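Local coordinates for alpha-1,6-mannanase (Bacteroides thetaiotaomicron, PDB 4V1S), which probably hydrolyses alpha-1,6-mannosidic linkages inside mannan chains, as a family 76 glycoside hydrolase, at residues Ile187-Thr192 with Gln199-Cys204; Arg140-Asn145 with Ser175-Asp180. One frame throughout, in Å; residues are numbered along the deposited sequence.

Interaction 1 of 2, residues Ile187-Thr192 with Gln199-Cys204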
loop_
_atom_site.group_PDB
_atom_site.type_symbol
_atom_site.label_atom_id
_atom_site.label_comp_id
_atom_site.label_asym_id
_atom_site.label_seq_id
_atom_site.Cartn_x
_atom_site.Cartn_y
_atom_site.Cartn_z
ATOM N N ILE A 187 4.977 10.281 -13.531
ATOM C CA ILE A 187 6.054 9.340 -13.224
ATOM C C ILE A 187 5.825 8.045 -14.007
ATOM O O ILE A 187 4.735 7.492 -14.007
ATOM C CB ILE A 187 6.122 9.079 -11.701
ATOM C CG1 ILE A 187 6.462 10.380 -10.979
ATOM C CG2 ILE A 187 7.132 7.963 -11.334
ATOM C CD1 ILE A 187 6.374 10.312 -9.467
ATOM N N TYR A 188 6.892 7.574 -14.661
ATOM C CA TYR A 188 6.861 6.345 -15.409
ATOM C C TYR A 188 6.526 5.170 -14.515
ATOM O O TYR A 188 6.861 5.162 -13.337
ATOM C CB TYR A 188 8.211 6.068 -16.084
ATOM C CG TYR A 188 8.670 7.128 -17.032
ATOM C CD1 TYR A 188 8.206 7.178 -18.348
ATOM C CD2 TYR A 188 9.568 8.091 -16.605
ATOM C CE1 TYR A 188 8.640 8.175 -19.202
ATOM C CE2 TYR A 188 10.002 9.081 -17.458
ATOM C CZ TYR A 188 9.531 9.114 -18.746
ATOM O OH TYR A 188 9.967 10.098 -19.579
ATOM N N PHE A 189 5.930 4.125 -15.091
ATOM C CA PHE A 189 5.752 2.919 -14.328
ATOM C C PHE A 189 7.066 2.323 -13.866
ATOM O O PHE A 189 7.190 1.957 -12.712
ATOM C CB PHE A 189 5.017 1.890 -15.194
ATOM C CG PHE A 189 4.644 0.617 -14.479
ATOM C CD1 PHE A 189 3.941 0.655 -13.278
ATOM C CD2 PHE A 189 5.059 -0.621 -14.976
ATOM C CE1 PHE A 189 3.631 -0.512 -12.611
ATOM C CE2 PHE A 189 4.728 -1.804 -14.315
ATOM C CZ PHE A 189 4.024 -1.747 -13.124
ATOM N N GLN A 190 8.019 2.207 -14.802
ATOM C CA GLN A 190 9.229 1.463 -14.534
ATOM C C GLN A 190 10.481 2.025 -15.229
ATOM O O GLN A 190 10.402 2.869 -16.145
ATOM C CB GLN A 190 9.050 0.032 -14.890
ATOM C CG GLN A 190 9.034 -0.233 -16.373
ATOM C CD GLN A 190 8.763 -1.696 -16.668
ATOM O OE1 GLN A 190 9.486 -2.606 -16.224
ATOM N NE2 GLN A 190 7.716 -1.930 -17.410
ATOM N N GLU A 191 11.623 1.578 -14.736
ATOM C CA GLU A 191 12.922 2.148 -15.108
ATOM C C GLU A 191 13.380 1.576 -16.442
ATOM O O GLU A 191 14.006 2.280 -17.250
ATOM C CB GLU A 191 13.952 1.850 -14.023
ATOM C CG GLU A 191 15.340 2.403 -14.307
ATOM C CD GLU A 191 16.316 2.050 -13.197
ATOM O OE1 GLU A 191 16.294 0.871 -12.708
ATOM O OE2 GLU A 191 17.108 2.946 -12.835
ATOM N N THR A 192 13.049 0.299 -16.662
ATOM C CA THR A 192 13.481 -0.435 -17.849
ATOM C C THR A 192 12.266 -1.064 -18.537
ATOM O O THR A 192 11.865 -2.178 -18.228
ATOM C CB THR A 192 14.527 -1.524 -17.470
ATOM O OG1 THR A 192 15.583 -0.937 -16.696
ATOM C CG2 THR A 192 15.108 -2.156 -18.724
ATOM N N GLN A 199 4.810 4.393 -20.398
ATOM C CA GLN A 199 3.604 4.977 -19.832
ATOM C C GLN A 199 3.888 5.573 -18.471
ATOM O O GLN A 199 4.861 5.193 -17.803
ATOM C CB GLN A 199 2.495 3.920 -19.740
ATOM C CG GLN A 199 2.878 2.708 -18.904
ATOM C CD GLN A 199 1.885 1.592 -19.032
ATOM O OE1 GLN A 199 1.905 0.806 -20.007
ATOM N NE2 GLN A 199 0.993 1.512 -18.068
ATOM N N LYS A 200 3.020 6.508 -18.085
ATOM C CA LYS A 200 3.028 7.129 -16.763
ATOM C C LYS A 200 1.715 6.801 -16.070
ATOM O O LYS A 200 0.659 6.792 -16.685
ATOM C CB LYS A 200 3.274 8.649 -16.849
ATOM C CG LYS A 200 4.648 8.961 -17.409
ATOM C CD LYS A 200 4.990 10.423 -17.280
ATOM C CE LYS A 200 6.475 10.675 -17.542
ATOM N NZ LYS A 200 6.865 12.064 -17.152
ATOM N N ASN A 201 1.802 6.512 -14.781
ATOM C CA ASN A 201 0.773 5.730 -14.077
ATOM C C ASN A 201 0.296 6.416 -12.795
ATOM O O ASN A 201 1.082 6.991 -12.035
ATOM C CB ASN A 201 1.324 4.318 -13.745
ATOM C CG ASN A 201 1.664 3.533 -14.989
ATOM O OD1 ASN A 201 1.038 2.498 -15.293
ATOM N ND2 ASN A 201 2.623 4.036 -15.740
ATOM N N THR A 202 -1.014 6.376 -12.591
ATOM C CA THR A 202 -1.609 6.946 -11.424
ATOM C C THR A 202 -0.974 6.394 -10.155
ATOM O O THR A 202 -0.700 7.161 -9.248
ATOM C CB THR A 202 -3.120 6.686 -11.407
ATOM O OG1 THR A 202 -3.692 7.247 -12.589
ATOM C CG2 THR A 202 -3.742 7.304 -10.169
ATOM N N ILE A 203 -0.717 5.096 -10.108
ATOM C CA ILE A 203 -0.199 4.517 -8.866
ATOM C C ILE A 203 1.157 5.135 -8.530
ATOM O O ILE A 203 1.438 5.392 -7.359
ATOM C CB ILE A 203 -0.155 2.977 -8.857
ATOM C CG1 ILE A 203 0.221 2.454 -7.455
ATOM C CG2 ILE A 203 0.774 2.424 -9.930
ATOM C CD1 ILE A 203 -0.761 2.846 -6.361
ATOM N N CYS A 204 1.984 5.382 -9.545
ATOM C CA CYS A 204 3.253 6.046 -9.316
ATOM C C CYS A 204 3.082 7.466 -8.765
ATOM O O CYS A 204 3.762 7.812 -7.811
ATOM C CB CYS A 204 4.083 6.061 -10.591
ATOM S SG CYS A 204 4.404 4.418 -11.229
HETATM O O HOH W 1 2.427 9.396 -12.747
#

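Interaction 2 of 2, residues Arg140-Asn145 with Ser175-Asp180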
loop_
_atom_site.group_PDB
_atom_site.type_symbol
_atom_site.label_atom_id
_atom_site.label_comp_id
_atom_site.label_asym_id
_atom_site.label_seq_id
_atom_site.Cartn_x
_atom_site.Cartn_y
_atom_site.Cartn_z
ATOM N N ARG A 140 13.720 -2.349 -11.856
ATOM C CA ARG A 140 13.188 -1.432 -10.828
ATOM C C ARG A 140 11.961 -0.667 -11.287
ATOM O O ARG A 140 11.832 -0.370 -12.492
ATOM C CB ARG A 140 14.262 -0.479 -10.330
ATOM C CG ARG A 140 15.512 -1.191 -9.826
ATOM C CD ARG A 140 16.444 -0.285 -9.068
ATOM N NE ARG A 140 17.065 0.705 -9.959
ATOM C CZ ARG A 140 18.063 1.510 -9.592
ATOM N NH1 ARG A 140 18.562 1.444 -8.377
ATOM N NH2 ARG A 140 18.597 2.365 -10.453
ATOM N N PHE A 141 11.058 -0.440 -10.323
ATOM C CA PHE A 141 9.732 0.142 -10.526
ATOM C C PHE A 141 9.536 1.322 -9.619
ATOM O O PHE A 141 9.815 1.249 -8.429
ATOM C CB PHE A 141 8.664 -0.932 -10.263
ATOM C CG PHE A 141 8.744 -2.074 -11.247
ATOM C CD1 PHE A 141 9.722 -3.073 -11.095
ATOM C CD2 PHE A 141 7.919 -2.119 -12.336
ATOM C CE1 PHE A 141 9.814 -4.119 -11.987
ATOM C CE2 PHE A 141 8.033 -3.155 -13.262
ATOM C CZ PHE A 141 8.994 -4.133 -13.089
ATOM N N TYR A 142 9.049 2.416 -10.192
ATOM C CA TYR A 142 8.931 3.638 -9.418
ATOM C C TYR A 142 7.802 3.484 -8.392
ATOM O O TYR A 142 7.911 4.028 -7.300
ATOM C CB TYR A 142 8.756 4.866 -10.327
ATOM C CG TYR A 142 9.936 5.071 -11.250
ATOM C CD1 TYR A 142 11.139 5.549 -10.766
ATOM C CD2 TYR A 142 9.872 4.738 -12.601
ATOM C CE1 TYR A 142 12.243 5.726 -11.611
ATOM C CE2 TYR A 142 10.978 4.910 -13.435
ATOM C CZ TYR A 142 12.158 5.417 -12.926
ATOM O OH TYR A 142 13.269 5.610 -13.731
ATOM N N ASP A 143 6.759 2.722 -8.723
ATOM C CA ASP A 143 5.691 2.476 -7.768
ATOM C C ASP A 143 6.142 1.622 -6.578
ATOM O O ASP A 143 5.880 1.984 -5.436
ATOM C CB ASP A 143 4.404 1.938 -8.415
ATOM C CG ASP A 143 4.584 0.598 -9.101
ATOM O OD1 ASP A 143 5.727 0.237 -9.448
ATOM O OD2 ASP A 143 3.566 -0.103 -9.329
ATOM N N GLU A 144 6.867 0.532 -6.847
ATOM C CA GLU A 144 7.321 -0.349 -5.769
ATOM C C GLU A 144 8.128 0.457 -4.747
ATOM O O GLU A 144 8.018 0.236 -3.539
ATOM C CB GLU A 144 8.174 -1.507 -6.296
ATOM C CG GLU A 144 7.381 -2.530 -7.065
ATOM C CD GLU A 144 8.219 -3.650 -7.658
ATOM O OE1 GLU A 144 9.468 -3.553 -7.654
ATOM O OE2 GLU A 144 7.597 -4.626 -8.196
ATOM N N ASN A 145 8.949 1.378 -5.248
ATOM C CA ASN A 145 9.740 2.220 -4.360
ATOM C C ASN A 145 8.892 3.131 -3.479
ATOM O O ASN A 145 9.240 3.358 -2.319
ATOM C CB ASN A 145 10.853 2.983 -5.123
ATOM C CG ASN A 145 12.074 2.095 -5.307
ATOM O OD1 ASN A 145 12.995 2.131 -4.510
ATOM N ND2 ASN A 145 12.024 1.213 -6.298
ATOM N N SER A 175 11.782 7.030 -6.595
ATOM C CA SER A 175 10.466 7.301 -7.224
ATOM C C SER A 175 10.473 8.689 -7.897
ATOM O O SER A 175 9.949 8.879 -9.006
ATOM C CB SER A 175 9.339 7.211 -6.206
ATOM O OG SER A 175 9.215 5.916 -5.662
ATOM N N LEU A 176 11.036 9.677 -7.199
ATOM C CA LEU A 176 11.037 11.036 -7.749
ATOM C C LEU A 176 11.932 11.185 -8.985
ATOM O O LEU A 176 11.709 12.097 -9.819
ATOM C CB LEU A 176 11.446 12.061 -6.681
ATOM C CG LEU A 176 10.384 12.348 -5.634
ATOM C CD1 LEU A 176 11.007 13.070 -4.443
ATOM C CD2 LEU A 176 9.193 13.139 -6.170
ATOM N N SER A 177 12.889 10.262 -9.152
ATOM C CA SER A 177 13.757 10.303 -10.317
ATOM C C SER A 177 12.964 9.818 -11.549
ATOM O O SER A 177 13.419 9.992 -12.685
ATOM C CB SER A 177 15.017 9.446 -10.152
ATOM O OG SER A 177 14.767 8.035 -10.260
ATOM N N GLY A 178 11.778 9.224 -11.339
ATOM C CA GLY A 178 10.953 8.793 -12.485
ATOM C C GLY A 178 10.034 9.891 -13.011
ATOM O O GLY A 178 9.300 9.675 -13.963
ATOM N N GLU A 179 10.058 11.041 -12.377
ATOM C CA GLU A 179 9.290 12.223 -12.797
ATOM C C GLU A 179 10.110 13.046 -13.791
ATOM O O GLU A 179 11.286 13.352 -13.568
ATOM C CB GLU A 179 8.966 13.140 -11.604
ATOM C CG GLU A 179 7.984 14.251 -11.938
ATOM C CD GLU A 179 7.805 15.312 -10.868
ATOM O OE1 GLU A 179 8.446 15.224 -9.792
ATOM O OE2 GLU A 179 6.984 16.238 -11.097
ATOM N N ASP A 180 9.474 13.430 -14.870
ATOM C CA ASP A 180 10.066 14.389 -15.809
ATOM C C ASP A 180 8.912 15.027 -16.597
ATOM O O ASP A 180 7.745 14.754 -16.316
ATOM C CB ASP A 180 11.158 13.760 -16.712
ATOM C CG ASP A 180 10.609 12.678 -17.616
ATOM O OD1 ASP A 180 9.389 12.723 -17.939
ATOM O OD2 ASP A 180 11.395 11.813 -18.023
HETATM O O HOH W 2 15.173 7.210 -12.816
#

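Interaction 1 of 2, residues Ile187-Thr192 with Gln199-Cys204
Q199 opens a single antiparallel beta bridge against the loop 187-192, where Y188 and K200 form a non-hydrogen-bonded pair just before helix 202-219 in the family's (alpha/alpha)6 barrel. Its carbonyl receives F189 N, at 3.1 Å between F189 N and Q199 O, and its amide NE2 donates along the strand to N201 OD1. K200 then reaches out over Y188: CG lies anti to the carbonyl carbon (chi1 -64°) and the chain runs extended, bringing CE 3.6 Å above the plane of the Y188 ring, over its centre, in a CH-pi contact. K200 NZ adds a cation-pi interaction over the same face, while D180 supplies both its salt bridge and a hydrogen bond to Y188 OH. N201 closes the bridge with its backbone, N201 N lying 3.2 Å from I187 O, and lays its amide obliquely against F189, with ND2 3.3 Å from F189 CB and the amide and ring planes 37° apart. Its OD1 also binds a glycerol, probably from the crystallisation liquor. With an alanine at this position, Q199 NE2 would probably lose its acceptor, and a gap would be likely to open beside F189 CB. In the first helical turn, C204 faces the loop, its CB 3.7 Å from I187 CG2 and its SG 3.7 Å from F189 CA.

Interaction 2 of 2, residues Arg140-Asn145 with Ser175-Asp180
N145, whose CB lies 3.4 Å from S175 OG, holds the carbonyl oxygen of F141 with two donors: its backbone N supplies the usual helical bond, and its side-chain ND2 reaches F141 O at 3.1 Å. The two N-H groups arrive from opposite faces of the carbonyl plane. The ND2 bond is nearly straight, at 173° about the hydrogen, and with OD1 bound to the backbone N of Y127 the amide is fixed at both ends and unlikely to turn.

One residue after F141, the carbonyl of Y142 is the acceptor across the contact. S175 OG donates to Y142 O at 2.8 Å, in the carbonyl plane, which tucks the hydroxyl against the first turn of helix 142-159.

The aromatic ring of Y142 carries the rest of the contact. With CG anti to the carbonyl carbon (chi1 -61°), the ring extends across the end of helix 162-177 and sets one face on G178, whose CA stands 3.4 Å above the ring plane, offset toward CE1. Lacking a side chain, G178 can come this close: a CB there would point at the ring. Its N is bonded to S175 O, so the last turn of the helix delivers it to the ring face. F174 also stacks on Y142. At the ring edge sits S177 OG, which also hydrogen-bonds the carbonyl oxygen of F174. A water 2.6 Å from Y142 OH and 2.7 Å from S177 OG spans the two hydroxyls, donating to S177 OG.

The start of one helix is thus joined to the end of the next, as expected for a hairpin of antiparallel helices in an (alpha/alpha)6 barrel.

In the fold
After the N-terminal helices and the hairpin of strands 117-121 and 124-127, the chain enters helix 142-159, turns, and returns along helix 162-177, and interaction 2 closes this excursion by bringing its ends together. The following loop carries 187-192 back past both ends before strand 199-201, where interaction 1 closes a much shorter loop and leads into helix 202-219. The two closures lie in series, neither nested nor crossed, yet their centres are about 7 Å apart. Backbone hydrogen bonds between Y188 and G178 and between F189 and Y142 lay 187-192 against both the start of helix 142-159 and the turn that ends helix 162-177. D143 and N201 both bind glycerol, which may mark a pocket.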